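Local structure of zinc-binding protein TroA (Treponema pallidum, 1K0F) at residues L49-I55 with L73-R77; L54-L60 with L78-E84; S89-S93 with G172-R176; S156-R161 with V272-R277; G242-F246 with H266-I271. The protein binds zinc with high affinity and specificity in the periplasm and delivers it to the membrane permease of the TroABC transporter for import into the cytoplasm. One frame throughout, in Å; residues are numbered along the deposited sequence.

In the fold
Contacts 1 and 2 lie on one side of the chain's centre, contacts 4 and 5 on the other, and contact 3 touches both groups. Contacts 1 and 2 share strand 54-57 and touch each other. Contact 1 is a partly buried junction where an arginine meets backbone carbonyls. Contact 2 is buried strand pairing that runs on into loops near zinc ligands. Contacts 4 and 5 both use helix 260-273 and touch; both are partly buried. Contact 5 packs the helix on its strand with aromatic and amide groups, while contact 4 joins the chain terminus to a loop by one leucine and one arginine. Contact 3 lies at the surface. It touches contact 2 through R91 and contact 5 through F174.

Contact 1 of 5, residues L49-I55 with L73-R77; sequences LGNADLI and LRGSR
L49 meets L73 at the last turn of helix 43-51. L49 CB lies 3.6 Å from L73 CD2. L73 CD2 also lies 3.7 Å from G50 N. G50 then offers its carbonyl to the guanidinium of R77. G50 O lies at the edge of that group, near its plane, and takes weak hydrogen bonds from R77 NH2 at 2.5 Å and from R77 NH1 at 2.6 Å. Both are bent, with N-H...O angles near 120°, and their short lengths should be read with caution. L49 O and A52 O each lie 2.6 Å from R77 NH1 too, but at angles too poor for hydrogen bonds. The charge of R77 would be expected to suit this carbonyl-rich helix end. R77 reaches it by a folded route: CG stands between the backbone N and the carbonyl carbon (chi1 69°), and the chain bends again at chi2 and chi3. The contact belongs to a beta-alpha-beta unit made of strand 54-57, helix 67-73 and strand 78-81. It joins the turn that enters the first strand to the loop that enters the second. A52 has already left helical geometry, and its N and the CA of N51 lie in the guanidinium plane at the edge. The carboxylate of D53 serves another strand, since OD2 bonds to L4 N. I55 ends the segment and touches both L73 and R77. Its CD1 is 3.4 Å from R77 CD and 3.5 Å from L73 CD2, and the side chains of I55 and L73 cross at about a right angle.

Contact 2 of 5, residues L54-L60 with L78-E84; sequences LILYNGL and LVVAVSE
S83 OG is held by two groups. It donates to N58 OD1 at 2.7 Å, and it is also hydrogen-bonded to S113 OG of helix 107-124. The serine oxygen sits well out of the carbonyl plane of the N58 amide, not on a lone pair. The other end of that amide is fixed as well, because N58 ND2 bonds to P101 O. S83 N adds a backbone bond to N58 O at 2.8 Å. These bonds tie together the loops that follow two neighbouring parallel strands, 54-57 and 78-81. Strand 78-81 is an edge strand of a four-stranded parallel sheet, with 54-57 next to it, and the two run 12° apart. I55 N bonds to L78 O, V80 N to I55 O, and Y57 N to V80 O. On one sheet face, L54 CD1 rests on L78 CB and L56 CD2 on V80 CB. L56 CD2 reaches on to V82 CG1, just past the strand, at 3.7 Å. On the other face, I55 and V79 lie side by side and point the same way. The Y57 ring reaches across to strand 78-81, its CG placed between the backbone N and the carbonyl carbon (chi1 68°). A81 CB stands 3.6 Å from the ring centroid, 20° off the normal, in a CH-pi contact. The same methyl packs on G59 CA at 3.4 Å. N58 is about 7 Å from the zinc ligand H102, measured between side chains. Bonds at both ends of its amide and at its carbonyl would therefore limit movement of this loop beside the metal site.

Contact 3 of 5, residues S89-S93 with G172-R176; sequences SQRLS and GYFSR
The apolar part of the contact rests on L92. Its CG stands 3.8 Å above the centre of the Y173 ring, 6° off the normal, in a CH-pi contact. The two side chains slide past each other in opposite directions, which lets L92 CD1 reach on to the helix backbone, 3.5 Å from G172 C. L92 CG also lies over one face of the R176 guanidinium, 3.7 Å from its plane and offset toward the rim. One leucine thus meets a tyrosine and an arginine that come from the same helix, 172-178. The polar part uses backbone atoms of the loop. L92 N gives a weak hydrogen bond to Y173 OH at 3.0 Å, bent to 123°. The stronger partner of that hydroxyl is D100 O. R176 NH2 donates to Q90 O, which lies at the guanidinium edge; the modelled 2.5 Å is very short and its exact value is doubtful. R176 gets there with CG anti to the backbone N (chi1 172°) and a bend at chi3. R91 takes its charge elsewhere: NE bonds to I86 O, and the group makes a cation-pi contact with F99. The contact links a loop after strand 78-81 to a helix of the other lobe of this metal-binding protein, and Y173 is about 5 Å from the zinc ligand H102 between side chains. The leucine sits on both the ring and the guanidinium while loop backbone atoms take their polar ends, so the two lobes meet here, as expected in the closed form.

Contact 4 of 5, residues S156-R161 with V272-R277; sequences SLPAER and VAALAR
The flat guanidinium of R161 faces the end of the chain. R277 O, one oxygen of the C-terminal carboxylate, lies over one face, 3.6 Å above the plane and offset toward the rim. A276 O lies over the same face. L275 O is at the edge, in the plane, and receives the hydrogen bond. R161 NH1 donates to it at 2.8 Å and 158°. The donor sits 39° out of the plane of that carbonyl, so the bond does not follow a lone pair. The other carboxylate oxygen, R277 OXT, lies 4.5 Å from R161 NH2, with no N-H aimed at it. The opposite charges may still favour each other. R161 CG is anti to the carbonyl carbon (chi1 -59°), and a bend at chi2 brings the group over the last residues. The apolar side is carried by L157, whose two methyls part. CD1 touches V272 CB at 3.8 Å and A276 CB at 3.2 Å, a tight approach. CD2 reaches L275 CB at 3.5 Å, and the two leucines cross at about a right angle. V272 O accepts from both L275 N and A276 N where helix 260-273 ends. The contact joins the loop between helix 129-156 and strand 163-166 to the chain terminus. Around it, P212 touches both R161 and L275, F180 touches L157, and A274 packs on A213 and F215 of strand 213-217.

Contact 5 of 5, residues G242-F246 with H266-I271; sequences GGELF and HNIDTI
Strand 240-245 and helix 260-273 run nearly antiparallel where G242-L245 faces H266-I271; the axes of these short segments run at 163°. The strand pairs in parallel with strand 213-217, and the chain returns through a loop to lay the helix against it, an alpha/beta layer arrangement. The N267 amide binds both backbone groups of F246: F246 N to N267 OD1 at 2.9 Å, and N267 ND2 to F246 O at 2.9 Å. Both bonds are nearly straight and use lone pairs in the carbonyl plane. The pair would hold the backbone of F246, the residue just after the strand, and F246 is about 8 Å from the zinc ligand D248 between side chains. The F246 edge points at the face of the H266 ring in a T-shaped pair, centroids 4.8 Å apart. H266 CG is anti to its own N (chi1 154°), which turns the ring to the strand. There NE2 donates to E244 O, modelled too short at 2.4 Å to trust in length. L245 CD1 meets I271 CD1 at 3.4 Å and CD2 rests on T270 CG2; the leucine also touches L164 and F215. The same T270 methyl lies 3.4 Å from G243 CA. T270 OG1 covers the other H266 face and bonds to H266 O at 3.0 Å, while T270 N reaches that oxygen from the opposite side of its plane.

Contact 1 of 5, residues L49-I55 with L73-R77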
# COMPACT_ATOMS: atom_id res chain seq x y z
N LEU A 49 -15.62 -11.95 9.02
CA LEU A 49 -15.32 -12.68 7.80
C LEU A 49 -16.34 -13.78 7.67
O LEU A 49 -16.99 -13.93 6.64
CB LEU A 49 -13.91 -13.31 7.86
CG LEU A 49 -12.67 -12.48 7.50
CD1 LEU A 49 -11.42 -13.28 7.78
CD2 LEU A 49 -12.73 -12.07 6.05
N GLY A 50 -16.50 -14.54 8.75
CA GLY A 50 -17.45 -15.63 8.75
C GLY A 50 -18.81 -15.28 8.19
O GLY A 50 -19.46 -16.12 7.58
N ASN A 51 -19.23 -14.03 8.39
CA ASN A 51 -20.54 -13.59 7.91
C ASN A 51 -20.49 -12.73 6.64
O ASN A 51 -21.53 -12.37 6.09
CB ASN A 51 -21.26 -12.81 9.00
CG ASN A 51 -20.96 -13.34 10.38
OD1 ASN A 51 -21.11 -14.53 10.65
ND2 ASN A 51 -20.52 -12.45 11.27
N ALA A 52 -19.29 -12.40 6.19
CA ALA A 52 -19.14 -11.57 5.00
C ALA A 52 -19.75 -12.25 3.79
O ALA A 52 -19.75 -13.47 3.67
CB ALA A 52 -17.68 -11.28 4.74
N ASP A 53 -20.30 -11.44 2.90
CA ASP A 53 -20.88 -11.94 1.66
C ASP A 53 -19.81 -11.76 0.60
O ASP A 53 -19.81 -12.43 -0.43
CB ASP A 53 -22.11 -11.12 1.29
CG ASP A 53 -23.13 -11.09 2.38
OD1 ASP A 53 -23.44 -12.19 2.91
OD2 ASP A 53 -23.61 -9.99 2.71
N LEU A 54 -18.88 -10.85 0.88
CA LEU A 54 -17.79 -10.56 -0.04
C LEU A 54 -16.52 -10.28 0.72
O LEU A 54 -16.46 -9.34 1.51
CB LEU A 54 -18.15 -9.35 -0.90
CG LEU A 54 -17.01 -8.73 -1.69
CD1 LEU A 54 -16.56 -9.72 -2.75
CD2 LEU A 54 -17.46 -7.42 -2.33
N ILE A 55 -15.49 -11.09 0.50
CA ILE A 55 -14.21 -10.88 1.16
C ILE A 55 -13.23 -10.38 0.11
O ILE A 55 -13.08 -10.97 -0.96
CB ILE A 55 -13.66 -12.16 1.79
CG1 ILE A 55 -14.44 -12.50 3.06
CG2 ILE A 55 -12.19 -11.96 2.15
CD1 ILE A 55 -14.08 -13.85 3.65
N LEU A 73 -12.32 -20.06 4.05
CA LEU A 73 -13.59 -19.36 3.90
C LEU A 73 -14.00 -19.20 2.44
O LEU A 73 -15.14 -18.84 2.14
CB LEU A 73 -13.51 -17.98 4.57
CG LEU A 73 -14.29 -17.82 5.88
CD1 LEU A 73 -13.45 -18.30 7.05
CD2 LEU A 73 -14.68 -16.36 6.08
N ARG A 74 -13.07 -19.47 1.54
CA ARG A 74 -13.35 -19.38 0.11
C ARG A 74 -14.32 -20.51 -0.22
O ARG A 74 -14.44 -21.48 0.54
CB ARG A 74 -12.06 -19.53 -0.71
CG ARG A 74 -10.97 -18.53 -0.34
CD ARG A 74 -9.81 -18.56 -1.32
NE ARG A 74 -10.28 -18.35 -2.68
CZ ARG A 74 -9.75 -17.47 -3.53
NH1 ARG A 74 -8.73 -16.71 -3.15
NH2 ARG A 74 -10.26 -17.35 -4.75
N GLY A 75 -15.01 -20.39 -1.35
CA GLY A 75 -15.95 -21.43 -1.75
C GLY A 75 -17.29 -21.37 -1.05
O GLY A 75 -18.31 -21.78 -1.60
N SER A 76 -17.28 -20.84 0.17
CA SER A 76 -18.50 -20.71 0.95
C SER A 76 -19.06 -19.32 0.69
O SER A 76 -20.25 -19.07 0.85
CB SER A 76 -18.19 -20.87 2.44
OG SER A 76 -17.17 -21.84 2.64
N ARG A 77 -18.18 -18.42 0.27
CA ARG A 77 -18.57 -17.04 -0.01
C ARG A 77 -17.69 -16.47 -1.09
O ARG A 77 -16.81 -17.14 -1.61
CB ARG A 77 -18.42 -16.19 1.24
CG ARG A 77 -16.97 -15.97 1.66
CD ARG A 77 -16.84 -15.85 3.17
NE ARG A 77 -17.69 -16.81 3.87
CZ ARG A 77 -18.55 -16.49 4.83
NH1 ARG A 77 -18.68 -15.23 5.21
NH2 ARG A 77 -19.28 -17.43 5.41

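Contact 2 of 5, residues L54-L60 with L78-E84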
# COMPACT_ATOMS: atom_id res chain seq x y z
N LEU A 54 -18.88 -10.85 0.88
CA LEU A 54 -17.79 -10.56 -0.04
C LEU A 54 -16.52 -10.28 0.72
O LEU A 54 -16.46 -9.34 1.51
CB LEU A 54 -18.15 -9.35 -0.90
CG LEU A 54 -17.01 -8.73 -1.69
CD1 LEU A 54 -16.56 -9.72 -2.75
CD2 LEU A 54 -17.46 -7.42 -2.33
N ILE A 55 -15.49 -11.09 0.50
CA ILE A 55 -14.21 -10.88 1.16
C ILE A 55 -13.23 -10.38 0.11
O ILE A 55 -13.08 -10.97 -0.96
CB ILE A 55 -13.66 -12.16 1.79
CG1 ILE A 55 -14.44 -12.50 3.06
CG2 ILE A 55 -12.19 -11.96 2.15
CD1 ILE A 55 -14.08 -13.85 3.65
N LEU A 56 -12.55 -9.28 0.44
CA LEU A 56 -11.60 -8.65 -0.46
C LEU A 56 -10.21 -8.53 0.14
O LEU A 56 -10.04 -8.06 1.27
CB LEU A 56 -12.09 -7.27 -0.89
CG LEU A 56 -13.27 -7.23 -1.87
CD1 LEU A 56 -13.61 -5.78 -2.21
CD2 LEU A 56 -12.93 -8.01 -3.12
N TYR A 57 -9.22 -8.95 -0.63
CA TYR A 57 -7.84 -8.87 -0.21
C TYR A 57 -6.93 -8.70 -1.42
O TYR A 57 -7.32 -8.99 -2.56
CB TYR A 57 -7.46 -10.10 0.62
CG TYR A 57 -7.41 -11.42 -0.14
CD1 TYR A 57 -8.58 -12.02 -0.61
CD2 TYR A 57 -6.20 -12.11 -0.30
CE1 TYR A 57 -8.54 -13.26 -1.22
CE2 TYR A 57 -6.16 -13.35 -0.91
CZ TYR A 57 -7.33 -13.93 -1.36
OH TYR A 57 -7.27 -15.15 -1.99
N ASN A 58 -5.72 -8.22 -1.17
CA ASN A 58 -4.73 -7.98 -2.20
C ASN A 58 -4.46 -9.16 -3.13
O ASN A 58 -4.86 -9.18 -4.30
CB ASN A 58 -3.42 -7.58 -1.54
CG ASN A 58 -2.65 -6.57 -2.34
OD1 ASN A 58 -3.24 -5.65 -2.92
ND2 ASN A 58 -1.33 -6.71 -2.37
N GLY A 59 -3.77 -10.14 -2.57
CA GLY A 59 -3.34 -11.30 -3.31
C GLY A 59 -1.85 -11.01 -3.38
O GLY A 59 -1.31 -10.40 -2.45
N LEU A 60 -1.19 -11.39 -4.46
CA LEU A 60 0.23 -11.13 -4.59
C LEU A 60 0.96 -11.40 -3.27
O LEU A 60 1.94 -10.74 -2.93
CB LEU A 60 0.46 -9.69 -5.03
CG LEU A 60 -0.23 -9.29 -6.34
CD1 LEU A 60 0.40 -8.01 -6.86
CD2 LEU A 60 -0.08 -10.41 -7.37
N LEU A 78 -17.91 -15.21 -1.40
CA LEU A 78 -17.11 -14.54 -2.41
C LEU A 78 -15.78 -14.14 -1.79
O LEU A 78 -15.75 -13.39 -0.81
CB LEU A 78 -17.84 -13.30 -2.92
CG LEU A 78 -18.83 -13.51 -4.07
CD1 LEU A 78 -19.51 -12.18 -4.43
CD2 LEU A 78 -18.10 -14.08 -5.27
N VAL A 79 -14.68 -14.66 -2.33
CA VAL A 79 -13.34 -14.35 -1.84
C VAL A 79 -12.49 -13.97 -3.04
O VAL A 79 -12.27 -14.78 -3.93
CB VAL A 79 -12.70 -15.54 -1.13
CG1 VAL A 79 -11.24 -15.23 -0.84
CG2 VAL A 79 -13.44 -15.84 0.15
N VAL A 80 -12.02 -12.74 -3.04
CA VAL A 80 -11.23 -12.24 -4.15
C VAL A 80 -9.96 -11.48 -3.78
O VAL A 80 -10.00 -10.55 -2.98
CB VAL A 80 -12.12 -11.34 -5.05
CG1 VAL A 80 -11.25 -10.49 -5.98
CG2 VAL A 80 -13.08 -12.21 -5.86
N ALA A 81 -8.85 -11.91 -4.36
CA ALA A 81 -7.57 -11.26 -4.17
C ALA A 81 -7.54 -10.33 -5.37
O ALA A 81 -7.08 -10.70 -6.45
CB ALA A 81 -6.43 -12.27 -4.24
N VAL A 82 -8.07 -9.14 -5.18
CA VAL A 82 -8.18 -8.13 -6.22
C VAL A 82 -6.98 -7.91 -7.12
O VAL A 82 -7.12 -7.88 -8.34
CB VAL A 82 -8.57 -6.77 -5.63
CG1 VAL A 82 -9.90 -6.88 -4.90
CG2 VAL A 82 -7.49 -6.28 -4.69
N SER A 83 -5.81 -7.75 -6.52
CA SER A 83 -4.61 -7.48 -7.31
C SER A 83 -4.03 -8.63 -8.13
O SER A 83 -3.31 -8.40 -9.10
CB SER A 83 -3.56 -6.89 -6.39
OG SER A 83 -4.19 -6.00 -5.47
N GLU A 84 -4.35 -9.87 -7.78
CA GLU A 84 -3.83 -10.98 -8.55
C GLU A 84 -4.51 -10.98 -9.92
O GLU A 84 -4.42 -11.96 -10.65
CB GLU A 84 -4.10 -12.30 -7.84
CG GLU A 84 -3.65 -12.30 -6.41
CD GLU A 84 -2.56 -13.30 -6.14
OE1 GLU A 84 -1.44 -13.13 -6.67
OE2 GLU A 84 -2.81 -14.26 -5.39

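Contact 3 of 5, residues S89-S93 with G172-R176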
# COMPACT_ATOMS: atom_id res chain seq x y z
N SER A 89 2.67 -10.38 -15.90
CA SER A 89 3.67 -9.63 -16.64
C SER A 89 4.06 -8.35 -15.93
O SER A 89 5.25 -8.05 -15.78
CB SER A 89 3.12 -9.24 -18.01
OG SER A 89 2.05 -8.33 -17.85
N GLN A 90 3.06 -7.58 -15.51
CA GLN A 90 3.28 -6.30 -14.84
C GLN A 90 3.69 -6.34 -13.38
O GLN A 90 4.06 -5.32 -12.82
CB GLN A 90 2.03 -5.43 -14.97
CG GLN A 90 2.05 -4.55 -16.20
CD GLN A 90 0.66 -4.17 -16.66
OE1 GLN A 90 0.34 -2.98 -16.77
NE2 GLN A 90 -0.17 -5.17 -16.94
N ARG A 91 3.62 -7.51 -12.76
CA ARG A 91 4.01 -7.60 -11.36
C ARG A 91 5.51 -7.79 -11.19
O ARG A 91 6.07 -8.77 -11.67
CB ARG A 91 3.29 -8.77 -10.69
CG ARG A 91 2.09 -9.28 -11.44
CD ARG A 91 1.61 -10.54 -10.78
NE ARG A 91 0.26 -10.89 -11.18
CZ ARG A 91 -0.41 -11.92 -10.68
NH1 ARG A 91 0.15 -12.69 -9.76
NH2 ARG A 91 -1.64 -12.17 -11.10
N LEU A 92 6.16 -6.85 -10.51
CA LEU A 92 7.60 -6.97 -10.29
C LEU A 92 7.83 -8.23 -9.48
O LEU A 92 6.98 -8.65 -8.70
CB LEU A 92 8.15 -5.76 -9.51
CG LEU A 92 7.92 -4.34 -10.01
CD1 LEU A 92 8.65 -3.36 -9.11
CD2 LEU A 92 8.41 -4.21 -11.43
N SER A 93 8.98 -8.85 -9.69
CA SER A 93 9.32 -10.05 -8.94
C SER A 93 10.50 -9.73 -8.05
O SER A 93 11.11 -8.67 -8.16
CB SER A 93 9.68 -11.20 -9.87
OG SER A 93 10.05 -12.34 -9.12
N GLY A 172 8.64 -0.48 -4.73
CA GLY A 172 9.22 -0.92 -5.99
C GLY A 172 8.47 -0.39 -7.20
O GLY A 172 9.08 0.20 -8.10
N TYR A 173 7.15 -0.61 -7.24
CA TYR A 173 6.34 -0.12 -8.35
C TYR A 173 6.33 1.40 -8.34
O TYR A 173 6.28 2.04 -9.38
CB TYR A 173 4.91 -0.63 -8.24
CG TYR A 173 4.77 -2.13 -8.33
CD1 TYR A 173 4.08 -2.72 -9.38
CD2 TYR A 173 5.24 -2.94 -7.31
CE1 TYR A 173 3.87 -4.10 -9.41
CE2 TYR A 173 5.02 -4.31 -7.33
CZ TYR A 173 4.34 -4.88 -8.37
OH TYR A 173 4.12 -6.24 -8.35
N PHE A 174 6.38 1.97 -7.14
CA PHE A 174 6.40 3.42 -7.01
C PHE A 174 7.65 3.92 -7.74
O PHE A 174 7.62 4.92 -8.46
CB PHE A 174 6.44 3.82 -5.53
CG PHE A 174 6.60 5.30 -5.30
CD1 PHE A 174 5.50 6.15 -5.33
CD2 PHE A 174 7.87 5.84 -5.06
CE1 PHE A 174 5.65 7.51 -5.14
CE2 PHE A 174 8.03 7.21 -4.86
CZ PHE A 174 6.93 8.04 -4.90
N SER A 175 8.75 3.19 -7.56
CA SER A 175 10.01 3.55 -8.19
C SER A 175 9.89 3.34 -9.69
O SER A 175 10.20 4.23 -10.48
CB SER A 175 11.15 2.70 -7.62
OG SER A 175 11.32 1.48 -8.34
N ARG A 176 9.42 2.16 -10.09
CA ARG A 176 9.28 1.82 -11.50
C ARG A 176 8.31 2.75 -12.23
O ARG A 176 8.50 3.07 -13.40
CB ARG A 176 8.80 0.37 -11.64
CG ARG A 176 8.43 -0.03 -13.05
CD ARG A 176 8.07 -1.50 -13.13
NE ARG A 176 6.63 -1.71 -13.08
CZ ARG A 176 6.02 -2.87 -13.35
NH1 ARG A 176 6.73 -3.93 -13.69
NH2 ARG A 176 4.70 -2.95 -13.28

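Contact 4 of 5, residues S156-R161 with V272-R277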
# COMPACT_ATOMS: atom_id res chain seq x y z
N SER A 156 8.89 16.94 -10.44
CA SER A 156 9.35 18.16 -9.81
C SER A 156 10.67 17.93 -9.08
O SER A 156 11.38 18.87 -8.74
CB SER A 156 8.29 18.66 -8.82
OG SER A 156 8.31 17.89 -7.63
N LEU A 157 11.00 16.66 -8.86
CA LEU A 157 12.23 16.32 -8.16
C LEU A 157 13.34 15.86 -9.09
O LEU A 157 13.24 14.81 -9.70
CB LEU A 157 11.98 15.22 -7.13
CG LEU A 157 12.79 15.41 -5.86
CD1 LEU A 157 12.16 16.52 -5.04
CD2 LEU A 157 12.84 14.11 -5.07
N PRO A 158 14.41 16.66 -9.21
CA PRO A 158 15.52 16.29 -10.08
C PRO A 158 15.84 14.80 -9.90
O PRO A 158 15.78 14.29 -8.79
CB PRO A 158 16.65 17.20 -9.61
CG PRO A 158 15.95 18.42 -9.12
CD PRO A 158 14.63 17.96 -8.54
N ALA A 159 16.17 14.13 -11.00
CA ALA A 159 16.46 12.69 -10.98
C ALA A 159 17.33 12.22 -9.83
O ALA A 159 17.05 11.18 -9.23
CB ALA A 159 17.07 12.27 -12.31
N GLU A 160 18.39 12.97 -9.53
CA GLU A 160 19.30 12.60 -8.45
C GLU A 160 18.64 12.59 -7.07
O GLU A 160 18.92 11.72 -6.25
CB GLU A 160 20.50 13.56 -8.42
CG GLU A 160 21.29 13.61 -9.71
CD GLU A 160 20.61 14.43 -10.78
OE1 GLU A 160 19.74 15.25 -10.42
OE2 GLU A 160 20.94 14.26 -11.98
N ARG A 161 17.77 13.57 -6.84
CA ARG A 161 17.06 13.70 -5.57
C ARG A 161 15.96 12.64 -5.39
O ARG A 161 15.43 12.46 -4.29
CB ARG A 161 16.44 15.10 -5.46
CG ARG A 161 17.45 16.24 -5.55
CD ARG A 161 17.08 17.40 -4.60
NE ARG A 161 18.26 18.15 -4.16
CZ ARG A 161 18.66 18.25 -2.90
NH1 ARG A 161 17.98 17.63 -1.94
NH2 ARG A 161 19.74 18.95 -2.59
N VAL A 272 8.82 14.27 -2.02
CA VAL A 272 9.44 15.32 -2.82
C VAL A 272 9.71 16.53 -1.91
O VAL A 272 10.80 17.10 -1.93
CB VAL A 272 8.55 15.74 -4.03
CG1 VAL A 272 8.37 14.57 -4.97
CG2 VAL A 272 7.21 16.25 -3.55
N ALA A 273 8.72 16.91 -1.11
CA ALA A 273 8.90 18.03 -0.21
C ALA A 273 10.20 17.78 0.55
O ALA A 273 11.17 18.53 0.43
CB ALA A 273 7.74 18.11 0.77
N ALA A 274 10.23 16.68 1.29
CA ALA A 274 11.39 16.32 2.08
C ALA A 274 12.62 15.97 1.24
O ALA A 274 13.63 15.55 1.79
CB ALA A 274 11.05 15.15 2.99
N LEU A 275 12.55 16.15 -0.07
CA LEU A 275 13.70 15.79 -0.90
C LEU A 275 14.23 16.84 -1.88
O LEU A 275 15.36 16.71 -2.35
CB LEU A 275 13.39 14.51 -1.67
CG LEU A 275 13.52 13.16 -0.95
CD1 LEU A 275 13.62 12.04 -1.98
CD2 LEU A 275 14.75 13.16 -0.05
N ALA A 276 13.45 17.86 -2.18
CA ALA A 276 13.90 18.89 -3.12
C ALA A 276 14.72 19.99 -2.46
O ALA A 276 15.43 19.75 -1.49
CB ALA A 276 12.69 19.49 -3.84
N ARG A 277 14.60 21.20 -3.02
CA ARG A 277 15.29 22.39 -2.53
C ARG A 277 16.72 22.11 -2.07
O ARG A 277 17.61 21.97 -2.95
CB ARG A 277 14.49 23.03 -1.39
CG ARG A 277 13.96 22.05 -0.37
CD ARG A 277 13.72 22.71 0.96
NE ARG A 277 12.61 23.66 0.91
CZ ARG A 277 12.46 24.68 1.74
NH1 ARG A 277 13.35 24.89 2.70
NH2 ARG A 277 11.42 25.49 1.61
OXT ARG A 277 16.92 22.02 -0.84

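Contact 5 of 5, residues G242-F246 with H266-I271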
# COMPACT_ATOMS: atom_id res chain seq x y z
N GLY A 242 12.20 12.67 6.64
CA GLY A 242 11.39 13.55 5.81
C GLY A 242 9.89 13.43 5.91
O GLY A 242 9.16 14.06 5.14
N GLY A 243 9.41 12.62 6.83
CA GLY A 243 7.98 12.48 6.98
C GLY A 243 7.66 11.02 7.17
O GLY A 243 8.48 10.16 6.88
N GLU A 244 6.47 10.75 7.68
CA GLU A 244 6.06 9.38 7.89
C GLU A 244 5.29 9.00 6.66
O GLU A 244 4.40 9.72 6.24
CB GLU A 244 5.14 9.27 9.09
CG GLU A 244 5.22 7.93 9.76
CD GLU A 244 4.09 7.71 10.71
OE1 GLU A 244 3.26 8.63 10.84
OE2 GLU A 244 4.01 6.62 11.31
N LEU A 245 5.63 7.87 6.06
CA LEU A 245 4.92 7.48 4.87
C LEU A 245 3.94 6.35 5.11
O LEU A 245 4.03 5.62 6.11
CB LEU A 245 5.92 7.11 3.78
CG LEU A 245 6.94 8.21 3.46
CD1 LEU A 245 7.74 7.81 2.23
CD2 LEU A 245 6.23 9.53 3.22
N PHE A 246 2.98 6.23 4.20
CA PHE A 246 1.98 5.18 4.29
C PHE A 246 2.49 4.07 3.40
O PHE A 246 2.60 4.25 2.20
CB PHE A 246 0.64 5.67 3.77
CG PHE A 246 -0.03 6.65 4.67
CD1 PHE A 246 -0.48 6.26 5.92
CD2 PHE A 246 -0.13 7.98 4.30
CE1 PHE A 246 -1.02 7.18 6.79
CE2 PHE A 246 -0.66 8.90 5.16
CZ PHE A 246 -1.11 8.51 6.41
N HIS A 266 -0.34 12.19 0.22
CA HIS A 266 0.50 12.49 1.36
C HIS A 266 1.89 11.99 1.07
O HIS A 266 2.88 12.66 1.35
CB HIS A 266 0.01 11.79 2.62
CG HIS A 266 1.09 11.55 3.62
ND1 HIS A 266 1.37 12.42 4.65
CD2 HIS A 266 2.04 10.58 3.68
CE1 HIS A 266 2.44 12.00 5.30
NE2 HIS A 266 2.87 10.89 4.73
N ASN A 267 1.96 10.78 0.53
CA ASN A 267 3.24 10.16 0.24
C ASN A 267 4.13 11.02 -0.65
O ASN A 267 5.16 11.51 -0.19
CB ASN A 267 3.01 8.77 -0.39
CG ASN A 267 2.89 7.66 0.68
OD1 ASN A 267 2.75 7.93 1.88
ND2 ASN A 267 2.93 6.41 0.23
N ILE A 268 3.74 11.21 -1.91
CA ILE A 268 4.52 12.03 -2.84
C ILE A 268 4.75 13.44 -2.31
O ILE A 268 5.82 14.03 -2.49
CB ILE A 268 3.84 12.12 -4.23
CG1 ILE A 268 4.91 12.25 -5.30
CG2 ILE A 268 2.90 13.32 -4.31
CD1 ILE A 268 5.69 11.00 -5.50
N ASP A 269 3.74 14.00 -1.64
CA ASP A 269 3.91 15.34 -1.11
C ASP A 269 5.09 15.26 -0.17
O ASP A 269 6.17 15.75 -0.46
CB ASP A 269 2.65 15.78 -0.35
CG ASP A 269 1.54 16.21 -1.29
OD1 ASP A 269 1.58 15.84 -2.47
OD2 ASP A 269 0.61 16.92 -0.83
N THR A 270 4.88 14.58 0.96
CA THR A 270 5.92 14.42 1.97
C THR A 270 7.30 14.12 1.42
O THR A 270 8.29 14.74 1.83
CB THR A 270 5.53 13.29 2.94
OG1 THR A 270 4.41 13.71 3.72
CG2 THR A 270 6.70 12.94 3.86
N ILE A 271 7.37 13.19 0.47
CA ILE A 271 8.65 12.78 -0.10
C ILE A 271 9.37 13.87 -0.88
O ILE A 271 10.43 14.33 -0.45
CB ILE A 271 8.48 11.54 -1.00
CG1 ILE A 271 8.12 10.33 -0.14
CG2 ILE A 271 9.77 11.25 -1.77
CD1 ILE A 271 7.76 9.12 -0.94